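Local coordinates for type 4 fimbrial biogenesis protein PilY1 (Pseudomonas aeruginosa, PDB 3HX6) that primes type IV pilus assembly, probably stabilises the fibres against retraction, and takes part in twitching motility and host-cell adhesion, with calcium binding and release seemingly essential for motility, at residues S51-G56 with D137-V142; A58-Y63 with V142-F147; G275-F280 with Q313-A318; A365-G370 with L387-L392. The protein carries 3 engineered substitutions. All coordinates share one frame; numbering follows the deposited sequence.

Interaction 1. Residues S51-G56 with D137-V142; sequences SPATVG and DGSPVV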
loop_
_atom_site.group_PDB
_atom_site.type_symbol
_atom_site.label_atom_id
_atom_site.label_comp_id
_atom_site.label_asym_id
_atom_site.label_seq_id
_atom_site.Cartn_x
_atom_site.Cartn_y
_atom_site.Cartn_z
ATOM N N SER A 51 -0.547 -10.290 -18.321
ATOM C CA SER A 51 0.111 -9.187 -17.557
ATOM C C SER A 51 -0.504 -9.045 -16.163
ATOM O O SER A 51 0.200 -9.152 -15.156
ATOM C CB SER A 51 -0.004 -7.868 -18.330
ATOM O OG SER A 51 0.618 -6.798 -17.632
ATOM N N PRO A 52 -1.828 -8.808 -16.080
ATOM C CA PRO A 52 -2.460 -8.672 -14.762
ATOM C C PRO A 52 -2.396 -9.993 -13.998
ATOM O O PRO A 52 -2.900 -10.105 -12.878
ATOM C CB PRO A 52 -3.905 -8.296 -15.102
ATOM C CG PRO A 52 -3.792 -7.649 -16.446
ATOM C CD PRO A 52 -2.810 -8.547 -17.145
ATOM N N ALA A 53 -1.779 -10.992 -14.621
ATOM C CA ALA A 53 -1.653 -12.312 -14.022
ATOM C C ALA A 53 -0.276 -12.533 -13.407
ATOM O O ALA A 53 0.543 -13.283 -13.937
ATOM C CB ALA A 53 -1.930 -13.384 -15.073
ATOM N N THR A 54 -0.022 -11.869 -12.288
ATOM C CA THR A 54 1.250 -12.017 -11.600
ATOM C C THR A 54 1.073 -12.865 -10.344
ATOM O O THR A 54 0.093 -12.715 -9.618
ATOM C CB THR A 54 1.842 -10.651 -11.199
ATOM O OG1 THR A 54 2.998 -10.861 -10.374
ATOM C CG2 THR A 54 0.815 -9.823 -10.445
ATOM N N VAL A 55 2.021 -13.760 -10.099
ATOM C CA VAL A 55 1.954 -14.628 -8.932
ATOM C C VAL A 55 3.134 -14.419 -7.991
ATOM O O VAL A 55 4.233 -14.922 -8.230
ATOM C CB VAL A 55 1.906 -16.114 -9.347
ATOM C CG1 VAL A 55 1.900 -16.995 -8.111
ATOM C CG2 VAL A 55 0.667 -16.378 -10.197
ATOM N N GLY A 56 2.889 -13.670 -6.920
ATOM C CA GLY A 56 3.917 -13.408 -5.931
ATOM C C GLY A 56 3.452 -13.850 -4.554
ATOM O O GLY A 56 3.637 -15.006 -4.172
ATOM N N ASP A 137 -5.364 -12.210 -27.590
ATOM C CA ASP A 137 -4.386 -13.030 -26.872
ATOM C C ASP A 137 -4.828 -13.142 -25.418
ATOM O O ASP A 137 -4.596 -14.153 -24.758
ATOM C CB ASP A 137 -2.988 -12.406 -26.944
ATOM C CG ASP A 137 -2.409 -12.433 -28.347
ATOM O OD1 ASP A 137 -2.754 -13.361 -29.107
ATOM O OD2 ASP A 137 -1.601 -11.537 -28.684
ATOM N N GLY A 138 -5.466 -12.083 -24.934
ATOM C CA GLY A 138 -5.967 -12.060 -23.576
ATOM C C GLY A 138 -4.941 -12.210 -22.472
ATOM O O GLY A 138 -3.746 -11.984 -22.659
ATOM N N SER A 139 -5.436 -12.593 -21.305
ATOM C CA SER A 139 -4.607 -12.785 -20.131
ATOM C C SER A 139 -5.235 -13.867 -19.264
ATOM O O SER A 139 -6.451 -13.896 -19.082
ATOM C CB SER A 139 -4.522 -11.478 -19.339
ATOM O OG SER A 139 -3.779 -11.653 -18.148
ATOM N N PRO A 140 -4.416 -14.781 -18.728
ATOM C CA PRO A 140 -4.991 -15.831 -17.885
ATOM C C PRO A 140 -5.407 -15.267 -16.528
ATOM O O PRO A 140 -5.061 -14.138 -16.176
ATOM C CB PRO A 140 -3.851 -16.834 -17.767
ATOM C CG PRO A 140 -2.641 -15.949 -17.773
ATOM C CD PRO A 140 -2.963 -14.970 -18.887
ATOM N N VAL A 141 -6.160 -16.057 -15.780
ATOM C CA VAL A 141 -6.607 -15.653 -14.457
ATOM C C VAL A 141 -5.824 -16.445 -13.415
ATOM O O VAL A 141 -5.696 -17.666 -13.528
ATOM C CB VAL A 141 -8.110 -15.944 -14.275
ATOM C CG1 VAL A 141 -8.484 -15.875 -12.800
ATOM C CG2 VAL A 141 -8.929 -14.946 -15.076
ATOM N N VAL A 142 -5.278 -15.756 -12.418
ATOM C CA VAL A 142 -4.548 -16.441 -11.357
ATOM C C VAL A 142 -5.281 -16.152 -10.055
ATOM O O VAL A 142 -5.751 -15.040 -9.838
ATOM C CB VAL A 142 -3.080 -15.953 -11.233
ATOM C CG1 VAL A 142 -2.344 -16.187 -12.547
ATOM C CG2 VAL A 142 -3.036 -14.478 -10.848
#
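Val142 sets its CG1 anti to the carbonyl carbon and beside the backbone N (chi1 -59°), while Val55, with CG1 anti to the backbone N (chi1 177°), leaves CG2 anti to the carbonyl carbon, facing Val142. These two rotations bring the branches together: Val55 CG2 lies 3.8 Å from Val142 CG1, with the two side chains set obliquely to each other. The same CG1 serves a second partner, standing 3.8 Å from Ala53 CB. Val142 CG2 reaches instead over the backbone, 3.8 Å from Thr54 O. Ala53, a buried residue, points its single methyl against Pro140, with CB 3.4 Å from Pro140 O and 3.8 Å from Pro140 CG. Toward Ser51 the packing becomes more open, a serine hydroxyl resting against the Pro52 ring, with Ser139 OG 3.4 Å from Pro52 CD. No hydrogen bond joins 51-56 to 137-142, so the evidence is for van der Waals packing alone. The backbone bonding is directed elsewhere: Ala53 and Val55 pair with Tyr89 and Arg87 of strand 87-91, and Val141 pairs with Ile156 of strand 150-158. The contact thus brings the outermost strands of two four-stranded sheets together, with Tyr89, Thr153 and Leu155 packed around the valines and Pro140.

Interaction 2. Residues A58-Y63 with V142-F147; sequences AQYLTY and VADAFF
Gln59 and Asp144 exchange bonds in a reciprocal pair. Gln59 N gives its proton to Asp144 OD2 at 2.6 Å with a nearly straight angle of 163°, the donor arriving from above the carboxylate plane. In return Asp144 N donates to Gln59 OE1 at 2.8 Å. An extended chain makes this reach possible: Gln59 CG stands anti to the backbone N (chi1 166°), and the amide is carried across to the strand, where OE1 also lies 3.1 Å from Ala143 CA. Tyr60 adds a third approach. Its ring passes alongside the aspartate in the opposite direction, the ring plane turned 86° from the carboxylate plane, with CE2 3.5 Å from Asp144 CB. Asp144 O lies at the ring edge, near its plane, 2.9 Å from Tyr60 OH. Asp144 is therefore the tightly held part: OD2 also accepts from Tyr74 OH, and Thr153 OG1 bonds OD1, which would fix the carboxylate's rotation. The other side is loose. Gln59 is exposed, and Ala58 touches lightly, its C 3.5 Å from Asp144 OD2. In the fold, the turn leading into helix 62-65 is laid against the first strand of a four-stranded sheet. Helix 74-82 closes one flank through Tyr74 and Phe77, Trp208 of strand 208-213 packs on Tyr60, and beyond the contact Leu61 to Tyr63 meet the second subunit.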
loop_
_atom_site.group_PDB
_atom_site.type_symbol
_atom_site.label_atom_id
_atom_site.label_comp_id
_atom_site.label_asym_id
_atom_site.label_seq_id
_atom_site.Cartn_x
_atom_site.Cartn_y
_atom_site.Cartn_z
ATOM N N ALA A 58 0.490 -14.315 -1.346
ATOM C CA ALA A 58 -0.830 -14.919 -1.233
ATOM C C ALA A 58 -1.816 -13.845 -1.677
ATOM O O ALA A 58 -1.610 -12.657 -1.423
ATOM C CB ALA A 58 -1.105 -15.330 0.202
ATOM N N GLN A 59 -2.883 -14.265 -2.342
ATOM C CA GLN A 59 -3.871 -13.327 -2.843
ATOM C C GLN A 59 -4.770 -12.695 -1.790
ATOM O O GLN A 59 -5.143 -11.533 -1.914
ATOM C CB GLN A 59 -4.737 -14.013 -3.905
ATOM C CG GLN A 59 -6.006 -13.254 -4.258
ATOM C CD GLN A 59 -6.789 -13.912 -5.379
ATOM O OE1 GLN A 59 -6.836 -15.138 -5.485
ATOM N NE2 GLN A 59 -7.426 -13.095 -6.211
ATOM N N TYR A 60 -5.109 -13.445 -0.748
ATOM C CA TYR A 60 -6.017 -12.930 0.271
ATOM C C TYR A 60 -5.374 -12.613 1.612
ATOM O O TYR A 60 -4.210 -12.922 1.857
ATOM C CB TYR A 60 -7.149 -13.938 0.515
ATOM C CG TYR A 60 -7.727 -14.573 -0.735
ATOM C CD1 TYR A 60 -8.352 -13.801 -1.713
ATOM C CD2 TYR A 60 -7.645 -15.951 -0.940
ATOM C CE1 TYR A 60 -8.882 -14.388 -2.871
ATOM C CE2 TYR A 60 -8.172 -16.547 -2.089
ATOM C CZ TYR A 60 -8.787 -15.760 -3.053
ATOM O OH TYR A 60 -9.283 -16.340 -4.207
ATOM N N LEU A 61 -6.162 -11.978 2.472
ATOM C CA LEU A 61 -5.728 -11.660 3.820
ATOM C C LEU A 61 -6.251 -12.831 4.628
ATOM O O LEU A 61 -7.398 -13.250 4.460
ATOM C CB LEU A 61 -6.364 -10.361 4.313
ATOM C CG LEU A 61 -5.848 -9.065 3.683
ATOM C CD1 LEU A 61 -6.530 -7.886 4.349
ATOM C CD2 LEU A 61 -4.334 -8.966 3.846
ATOM N N THR A 62 -5.408 -13.365 5.498
ATOM C CA THR A 62 -5.786 -14.507 6.302
ATOM C C THR A 62 -7.139 -14.413 7.005
ATOM O O THR A 62 -7.892 -15.383 7.017
ATOM C CB THR A 62 -4.700 -14.818 7.340
ATOM O OG1 THR A 62 -3.505 -15.213 6.657
ATOM C CG2 THR A 62 -5.145 -15.943 8.259
ATOM N N TYR A 63 -7.468 -13.260 7.579
ATOM C CA TYR A 63 -8.741 -13.162 8.281
ATOM C C TYR A 63 -9.936 -13.366 7.361
ATOM O O TYR A 63 -11.041 -13.630 7.826
ATOM C CB TYR A 63 -8.863 -11.823 9.022
ATOM C CG TYR A 63 -9.365 -10.660 8.203
ATOM C CD1 TYR A 63 -8.569 -10.067 7.228
ATOM C CD2 TYR A 63 -10.634 -10.134 8.428
ATOM C CE1 TYR A 63 -9.024 -8.968 6.500
ATOM C CE2 TYR A 63 -11.099 -9.043 7.708
ATOM C CZ TYR A 63 -10.292 -8.463 6.749
ATOM O OH TYR A 63 -10.753 -7.374 6.048
ATOM N N VAL A 142 -5.278 -15.756 -12.418
ATOM C CA VAL A 142 -4.548 -16.441 -11.357
ATOM C C VAL A 142 -5.281 -16.152 -10.055
ATOM O O VAL A 142 -5.751 -15.040 -9.838
ATOM C CB VAL A 142 -3.080 -15.953 -11.233
ATOM C CG1 VAL A 142 -2.344 -16.187 -12.547
ATOM C CG2 VAL A 142 -3.036 -14.478 -10.848
ATOM N N ALA A 143 -5.393 -17.153 -9.197
ATOM C CA ALA A 143 -6.085 -16.958 -7.936
ATOM C C ALA A 143 -5.701 -18.043 -6.955
ATOM O O ALA A 143 -5.159 -19.080 -7.340
ATOM C CB ALA A 143 -7.601 -16.974 -8.161
ATOM N N ASP A 144 -5.956 -17.786 -5.677
ATOM C CA ASP A 144 -5.684 -18.777 -4.652
ATOM C C ASP A 144 -6.975 -19.566 -4.499
ATOM O O ASP A 144 -8.065 -18.996 -4.526
ATOM C CB ASP A 144 -5.311 -18.110 -3.327
ATOM C CG ASP A 144 -3.903 -17.544 -3.339
ATOM O OD1 ASP A 144 -3.137 -17.890 -4.258
ATOM O OD2 ASP A 144 -3.560 -16.765 -2.428
ATOM N N ALA A 145 -6.855 -20.880 -4.376
ATOM C CA ALA A 145 -8.024 -21.728 -4.227
ATOM C C ALA A 145 -7.686 -22.881 -3.297
ATOM O O ALA A 145 -6.523 -23.225 -3.116
ATOM C CB ALA A 145 -8.472 -22.258 -5.592
ATOM N N PHE A 146 -8.712 -23.481 -2.716
ATOM C CA PHE A 146 -8.510 -24.587 -1.801
ATOM C C PHE A 146 -9.103 -25.866 -2.370
ATOM O O PHE A 146 -10.267 -25.896 -2.766
ATOM C CB PHE A 146 -9.158 -24.247 -0.457
ATOM C CG PHE A 146 -8.859 -25.229 0.639
ATOM C CD1 PHE A 146 -9.730 -26.275 0.913
ATOM C CD2 PHE A 146 -7.723 -25.076 1.433
ATOM C CE1 PHE A 146 -9.482 -27.157 1.967
ATOM C CE2 PHE A 146 -7.461 -25.951 2.490
ATOM C CZ PHE A 146 -8.345 -26.992 2.757
ATOM N N PHE A 147 -8.284 -26.913 -2.430
ATOM C CA PHE A 147 -8.722 -28.217 -2.912
ATOM C C PHE A 147 -7.631 -29.242 -2.596
ATOM O O PHE A 147 -6.475 -28.880 -2.357
ATOM C CB PHE A 147 -9.040 -28.163 -4.412
ATOM C CG PHE A 147 -7.875 -27.788 -5.277
ATOM C CD1 PHE A 147 -6.995 -28.762 -5.743
ATOM C CD2 PHE A 147 -7.668 -26.461 -5.652
ATOM C CE1 PHE A 147 -5.923 -28.425 -6.573
ATOM C CE2 PHE A 147 -6.597 -26.112 -6.484
ATOM C CZ PHE A 147 -5.725 -27.099 -6.946
#

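Interaction 3. Residues G275-F280 with Q313-A318; sequences GNLWRF and QPLYSA
Trp278 and Pro314 supply the principal bump and flat floor of this strand pair: Pro314 CB sits over the six-membered ring, 3.7 Å from its centroid and 18° off the ring normal, a CH-pi contact. Pro314 CD continues along the rim, 3.5 Å from Trp278 CZ3. Asn276 CB lies on the same ring face, 4.0 Å from Pro314 CB, so proline and asparagine share one indole surface. Beyond them Asn276 OD1 takes a hydrogen bond from Ser317 OG at 2.8 Å, in the carbonyl plane. The other face carries Leu277 and Tyr316, whose CB atoms approach, with Leu315 beside them. Leu277 and Leu315 lie side by side pointing the same way, Leu277 CD1 meets Leu315 CD2 at 4.1 Å, and both leucines also pack on Val345 of strand 343-348. Gly275 has no side chain, and that absence lets Ala318 close in, its N donating to Gly275 O at 2.7 Å. Leu277 N donates to Tyr316 O, and Leu315 N to Leu277 O in a more bent bond (132°). A water accepts from Arg279 N and lies 2.7 Å from Gln313 O where the strands part. With both Leu315 and Tyr316 opposite Leu277, the geometry is that of a classic beta bulge. It occurs between the last two strands of a four-stranded antiparallel meander, the blade unit of a beta-propeller.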
loop_
_atom_site.group_PDB
_atom_site.type_symbol
_atom_site.label_atom_id
_atom_site.label_comp_id
_atom_site.label_asym_id
_atom_site.label_seq_id
_atom_site.Cartn_x
_atom_site.Cartn_y
_atom_site.Cartn_z
ATOM N N GLY A 275 -26.973 -9.384 -25.205
ATOM C CA GLY A 275 -27.236 -8.191 -24.427
ATOM C C GLY A 275 -28.032 -8.441 -23.164
ATOM O O GLY A 275 -28.446 -7.496 -22.490
ATOM N N ASN A 276 -28.265 -9.705 -22.832
ATOM C CA ASN A 276 -29.011 -10.017 -21.621
ATOM C C ASN A 276 -28.062 -10.037 -20.432
ATOM O O ASN A 276 -26.970 -10.589 -20.523
ATOM C CB ASN A 276 -29.674 -11.389 -21.735
ATOM C CG ASN A 276 -30.593 -11.487 -22.924
ATOM O OD1 ASN A 276 -31.632 -10.829 -22.973
ATOM N ND2 ASN A 276 -30.210 -12.306 -23.903
ATOM N N LEU A 277 -28.473 -9.428 -19.324
ATOM C CA LEU A 277 -27.652 -9.439 -18.115
ATOM C C LEU A 277 -28.337 -10.467 -17.219
ATOM O O LEU A 277 -29.416 -10.218 -16.672
ATOM C CB LEU A 277 -27.637 -8.058 -17.448
ATOM C CG LEU A 277 -26.594 -7.777 -16.352
ATOM C CD1 LEU A 277 -26.805 -8.710 -15.167
ATOM C CD2 LEU A 277 -25.190 -7.935 -16.922
ATOM N N TRP A 278 -27.714 -11.628 -17.080
ATOM C CA TRP A 278 -28.293 -12.700 -16.284
ATOM C C TRP A 278 -27.795 -12.765 -14.854
ATOM O O TRP A 278 -26.678 -12.356 -14.563
ATOM C CB TRP A 278 -27.987 -14.059 -16.923
ATOM C CG TRP A 278 -28.406 -14.190 -18.344
ATOM C CD1 TRP A 278 -27.624 -14.029 -19.452
ATOM C CD2 TRP A 278 -29.721 -14.496 -18.818
ATOM N NE1 TRP A 278 -28.374 -14.219 -20.595
ATOM C CE2 TRP A 278 -29.664 -14.506 -20.233
ATOM C CE3 TRP A 278 -30.944 -14.764 -18.183
ATOM C CZ2 TRP A 278 -30.787 -14.773 -21.026
ATOM C CZ3 TRP A 278 -32.065 -15.033 -18.974
ATOM C CH2 TRP A 278 -31.976 -15.035 -20.382
ATOM N N ARG A 279 -28.644 -13.262 -13.960
ATOM C CA ARG A 279 -28.219 -13.487 -12.591
ATOM C C ARG A 279 -28.493 -14.964 -12.362
ATOM O O ARG A 279 -29.445 -15.528 -12.919
ATOM C CB ARG A 279 -28.991 -12.670 -11.558
ATOM C CG ARG A 279 -28.249 -12.671 -10.212
ATOM C CD ARG A 279 -29.049 -12.059 -9.074
ATOM N NE ARG A 279 -30.085 -12.961 -8.583
ATOM C CZ ARG A 279 -30.932 -12.650 -7.607
ATOM N NH1 ARG A 279 -30.862 -11.460 -7.021
ATOM N NH2 ARG A 279 -31.838 -13.531 -7.205
ATOM N N PHE A 280 -27.647 -15.587 -11.555
ATOM C CA PHE A 280 -27.773 -16.996 -11.244
ATOM C C PHE A 280 -27.745 -17.118 -9.732
ATOM O O PHE A 280 -26.950 -16.454 -9.072
ATOM C CB PHE A 280 -26.592 -17.770 -11.841
ATOM C CG PHE A 280 -26.451 -17.619 -13.338
ATOM C CD1 PHE A 280 -26.981 -18.571 -14.200
ATOM C CD2 PHE A 280 -25.786 -16.516 -13.882
ATOM C CE1 PHE A 280 -26.854 -18.435 -15.588
ATOM C CE2 PHE A 280 -25.653 -16.365 -15.267
ATOM C CZ PHE A 280 -26.189 -17.329 -16.123
ATOM N N GLN A 313 -35.683 -15.306 -16.247
ATOM C CA GLN A 313 -35.781 -13.985 -16.852
ATOM C C GLN A 313 -34.484 -13.242 -16.551
ATOM O O GLN A 313 -33.955 -13.333 -15.443
ATOM C CB GLN A 313 -36.942 -13.198 -16.242
ATOM C CG GLN A 313 -37.179 -11.833 -16.892
ATOM C CD GLN A 313 -38.107 -10.953 -16.069
ATOM O OE1 GLN A 313 -38.815 -11.437 -15.176
ATOM N NE2 GLN A 313 -38.115 -9.657 -16.369
ATOM N N PRO A 314 -33.950 -12.501 -17.532
ATOM C CA PRO A 314 -32.707 -11.767 -17.276
ATOM C C PRO A 314 -33.015 -10.516 -16.459
ATOM O O PRO A 314 -34.132 -9.992 -16.506
ATOM C CB PRO A 314 -32.208 -11.439 -18.681
ATOM C CG PRO A 314 -33.507 -11.242 -19.446
ATOM C CD PRO A 314 -34.351 -12.399 -18.948
ATOM N N LEU A 315 -32.037 -10.047 -15.693
ATOM C CA LEU A 315 -32.235 -8.845 -14.893
ATOM C C LEU A 315 -32.545 -7.685 -15.830
ATOM O O LEU A 315 -33.315 -6.782 -15.496
ATOM C CB LEU A 315 -30.962 -8.509 -14.110
ATOM C CG LEU A 315 -31.002 -7.251 -13.239
ATOM C CD1 LEU A 315 -31.815 -7.533 -11.963
ATOM C CD2 LEU A 315 -29.586 -6.846 -12.869
ATOM N N TYR A 316 -31.937 -7.730 -17.011
ATOM C CA TYR A 316 -32.080 -6.665 -17.993
ATOM C C TYR A 316 -31.638 -7.150 -19.379
ATOM O O TYR A 316 -30.881 -8.116 -19.498
ATOM C CB TYR A 316 -31.201 -5.487 -17.542
ATOM C CG TYR A 316 -31.407 -4.194 -18.291
ATOM C CD1 TYR A 316 -30.577 -3.832 -19.355
ATOM C CD2 TYR A 316 -32.454 -3.337 -17.949
ATOM C CE1 TYR A 316 -30.790 -2.638 -20.064
ATOM C CE2 TYR A 316 -32.674 -2.149 -18.646
ATOM C CZ TYR A 316 -31.845 -1.805 -19.697
ATOM O OH TYR A 316 -32.080 -0.627 -20.372
ATOM N N SER A 317 -32.135 -6.493 -20.423
ATOM C CA SER A 317 -31.754 -6.815 -21.799
ATOM C C SER A 317 -31.367 -5.491 -22.446
ATOM O O SER A 317 -32.213 -4.619 -22.662
ATOM C CB SER A 317 -32.913 -7.455 -22.556
ATOM O OG SER A 317 -33.189 -8.747 -22.055
ATOM N N ALA A 318 -30.079 -5.352 -22.741
ATOM C CA ALA A 318 -29.525 -4.136 -23.320
ATOM C C ALA A 318 -29.738 -3.941 -24.818
ATOM O O ALA A 318 -29.363 -4.787 -25.628
ATOM C CB ALA A 318 -28.021 -4.062 -23.005
HETATM O O HOH W 1 -31.458 -14.100 -14.744
#

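Interaction 4. Residues A365-G370 with L387-L392; sequences AQTLYG and LTRGNL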
loop_
_atom_site.group_PDB
_atom_site.type_symbol
_atom_site.label_atom_id
_atom_site.label_comp_id
_atom_site.label_asym_id
_atom_site.label_seq_id
_atom_site.Cartn_x
_atom_site.Cartn_y
_atom_site.Cartn_z
ATOM N N ALA A 365 -24.497 3.472 -30.569
ATOM C CA ALA A 365 -23.666 3.691 -29.401
ATOM C C ALA A 365 -23.701 2.476 -28.489
ATOM O O ALA A 365 -24.709 1.769 -28.422
ATOM C CB ALA A 365 -24.161 4.907 -28.638
ATOM N N GLN A 366 -22.585 2.223 -27.816
ATOM C CA GLN A 366 -22.519 1.147 -26.846
ATOM C C GLN A 366 -22.913 1.878 -25.565
ATOM O O GLN A 366 -22.898 3.110 -25.529
ATOM C CB GLN A 366 -21.114 0.553 -26.767
ATOM C CG GLN A 366 -20.756 -0.265 -27.998
ATOM C CD GLN A 366 -21.846 -1.259 -28.374
ATOM O OE1 GLN A 366 -22.317 -2.035 -27.539
ATOM N NE2 GLN A 366 -22.253 -1.240 -29.636
ATOM N N THR A 367 -23.243 1.144 -24.513
ATOM C CA THR A 367 -23.738 1.804 -23.317
ATOM C C THR A 367 -23.269 1.228 -21.991
ATOM O O THR A 367 -22.929 0.051 -21.904
ATOM C CB THR A 367 -25.293 1.754 -23.344
ATOM O OG1 THR A 367 -25.759 2.190 -24.630
ATOM C CG2 THR A 367 -25.897 2.622 -22.258
ATOM N N LEU A 368 -23.258 2.077 -20.967
ATOM C CA LEU A 368 -22.911 1.664 -19.609
ATOM C C LEU A 368 -24.234 1.732 -18.856
ATOM O O LEU A 368 -24.919 2.755 -18.898
ATOM C CB LEU A 368 -21.922 2.627 -18.953
ATOM C CG LEU A 368 -21.488 2.152 -17.557
ATOM C CD1 LEU A 368 -20.765 0.803 -17.681
ATOM C CD2 LEU A 368 -20.571 3.201 -16.903
ATOM N N TYR A 369 -24.596 0.647 -18.181
ATOM C CA TYR A 369 -25.849 0.593 -17.440
ATOM C C TYR A 369 -25.651 0.361 -15.957
ATOM O O TYR A 369 -24.692 -0.286 -15.537
ATOM C CB TYR A 369 -26.747 -0.546 -17.950
ATOM C CG TYR A 369 -27.204 -0.415 -19.383
ATOM C CD1 TYR A 369 -26.493 -1.016 -20.418
ATOM C CD2 TYR A 369 -28.358 0.305 -19.702
ATOM C CE1 TYR A 369 -26.917 -0.909 -21.740
ATOM C CE2 TYR A 369 -28.792 0.425 -21.021
ATOM C CZ TYR A 369 -28.069 -0.184 -22.033
ATOM O OH TYR A 369 -28.488 -0.071 -23.336
ATOM N N GLY A 370 -26.596 0.882 -15.181
ATOM C CA GLY A 370 -26.606 0.699 -13.745
ATOM C C GLY A 370 -28.030 0.255 -13.443
ATOM O O GLY A 370 -28.944 1.077 -13.441
ATOM N N LEU A 387 -37.287 -3.954 -17.308
ATOM C CA LEU A 387 -36.952 -2.556 -17.509
ATOM C C LEU A 387 -36.451 -2.211 -18.896
ATOM O O LEU A 387 -35.984 -3.065 -19.651
ATOM C CB LEU A 387 -35.897 -2.107 -16.491
ATOM C CG LEU A 387 -36.180 -2.235 -14.993
ATOM C CD1 LEU A 387 -37.432 -1.458 -14.639
ATOM C CD2 LEU A 387 -36.340 -3.685 -14.622
ATOM N N THR A 388 -36.538 -0.923 -19.193
ATOM C CA THR A 388 -36.119 -0.354 -20.461
ATOM C C THR A 388 -35.409 0.950 -20.093
ATOM O O THR A 388 -35.456 1.372 -18.940
ATOM C CB THR A 388 -37.369 -0.068 -21.352
ATOM O OG1 THR A 388 -37.739 -1.263 -22.061
ATOM C CG2 THR A 388 -37.102 1.041 -22.334
ATOM N N ARG A 389 -34.741 1.575 -21.053
ATOM C CA ARG A 389 -34.062 2.838 -20.792
ATOM C C ARG A 389 -35.031 3.846 -20.175
ATOM O O ARG A 389 -34.621 4.735 -19.431
ATOM C CB ARG A 389 -33.506 3.411 -22.096
ATOM C CG ARG A 389 -32.404 2.580 -22.709
ATOM C CD ARG A 389 -31.970 3.158 -24.045
ATOM N NE ARG A 389 -30.703 2.578 -24.459
ATOM C CZ ARG A 389 -29.648 3.285 -24.841
ATOM N NH1 ARG A 389 -29.709 4.609 -24.872
ATOM N NH2 ARG A 389 -28.524 2.662 -25.160
ATOM N N GLY A 390 -36.316 3.701 -20.500
ATOM C CA GLY A 390 -37.336 4.604 -19.985
ATOM C C GLY A 390 -37.465 4.595 -18.472
ATOM O O GLY A 390 -37.894 5.585 -17.871
ATOM N N ASN A 391 -37.099 3.480 -17.847
ATOM C CA ASN A 391 -37.171 3.364 -16.392
ATOM C C ASN A 391 -35.865 3.808 -15.748
ATOM O O ASN A 391 -35.710 3.732 -14.528
ATOM C CB ASN A 391 -37.432 1.918 -15.991
ATOM C CG ASN A 391 -38.596 1.314 -16.735
ATOM O OD1 ASN A 391 -38.417 0.442 -17.581
ATOM N ND2 ASN A 391 -39.800 1.787 -16.433
ATOM N N LEU A 392 -34.929 4.270 -16.569
ATOM C CA LEU A 392 -33.621 4.676 -16.071
ATOM C C LEU A 392 -33.338 6.153 -16.297
ATOM O O LEU A 392 -33.945 6.786 -17.155
ATOM C CB LEU A 392 -32.534 3.846 -16.769
ATOM C CG LEU A 392 -32.776 2.337 -16.878
ATOM C CD1 LEU A 392 -31.652 1.693 -17.680
ATOM C CD2 LEU A 392 -32.870 1.726 -15.486
#
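Arg389 and Tyr369 cross at about a right angle, the guanidinium plane standing 84° from the ring plane. The arginine chain, extended from CG to NE, brings NH2 obliquely to the tyrosine hydroxyl, donating to Tyr369 OH at 3.3 Å. That bond is long and bent (137°), and the hydroxyl lies 30° out of the guanidinium plane, so orientation alone suggests a secondary hold. Thr367 and Arg389 come from opposite directions and meet at NH2: Thr367 OG1 stands 2.9 Å from Arg389 NH2, at the guanidinium edge and near its plane. Thr367 CG2 also lies 3.5 Å above one face of the Tyr369 ring, offset toward the rim. At another part of that ring, Leu392 CD1 meets the edge, 4.1 Å from Tyr369 CD2, its side chain crossing that of the tyrosine at about a right angle. The 3-10 turn carrying Arg389 keeps its shape through Asn391 OD1, which accepts from Thr388 N at 2.8 Å, and through Leu392 N, which donates to Arg389 O. The decisive partner of the charge lies beyond both segments. Asp437 forms a salt bridge with Arg389 NH2 and hydrogen-bonds Thr367 OG1, Gln326 bonds both hydroxyls, and Val319 O accepts from Arg389 NE. The arginine's charge is thereby balanced by Asp437, and its headgroup is bonded to the tyrosine hydroxyl and the carbonyl of Val319; the carboxylate probably offsets the positive charge, and the several bonds would limit rotation of the headgroup.

In the fold
Interactions 1 and 2 share Val142 and strand 141-147 and are partly buried, while interactions 3 and 4 are buried and lie across the chain's centre; nearest atoms of 1 and 3 are about 17 Å apart. Chemistry changes along the shared strand: apolar methyls near its start, then amide and carboxylate bonds, beside a turn whose later residues meet the second subunit. Interaction 3 alone is true strand pairing within one sheet. Interaction 4, whose strand belongs to a different sheet, relies on side-chain polarity instead. These two touch directly: Tyr316 OH is 3.5 Å from Tyr369 CE2, and Ala318 CB is 3.6 Å from Tyr369 CE1, joining a propeller blade to the larger mixed sheet.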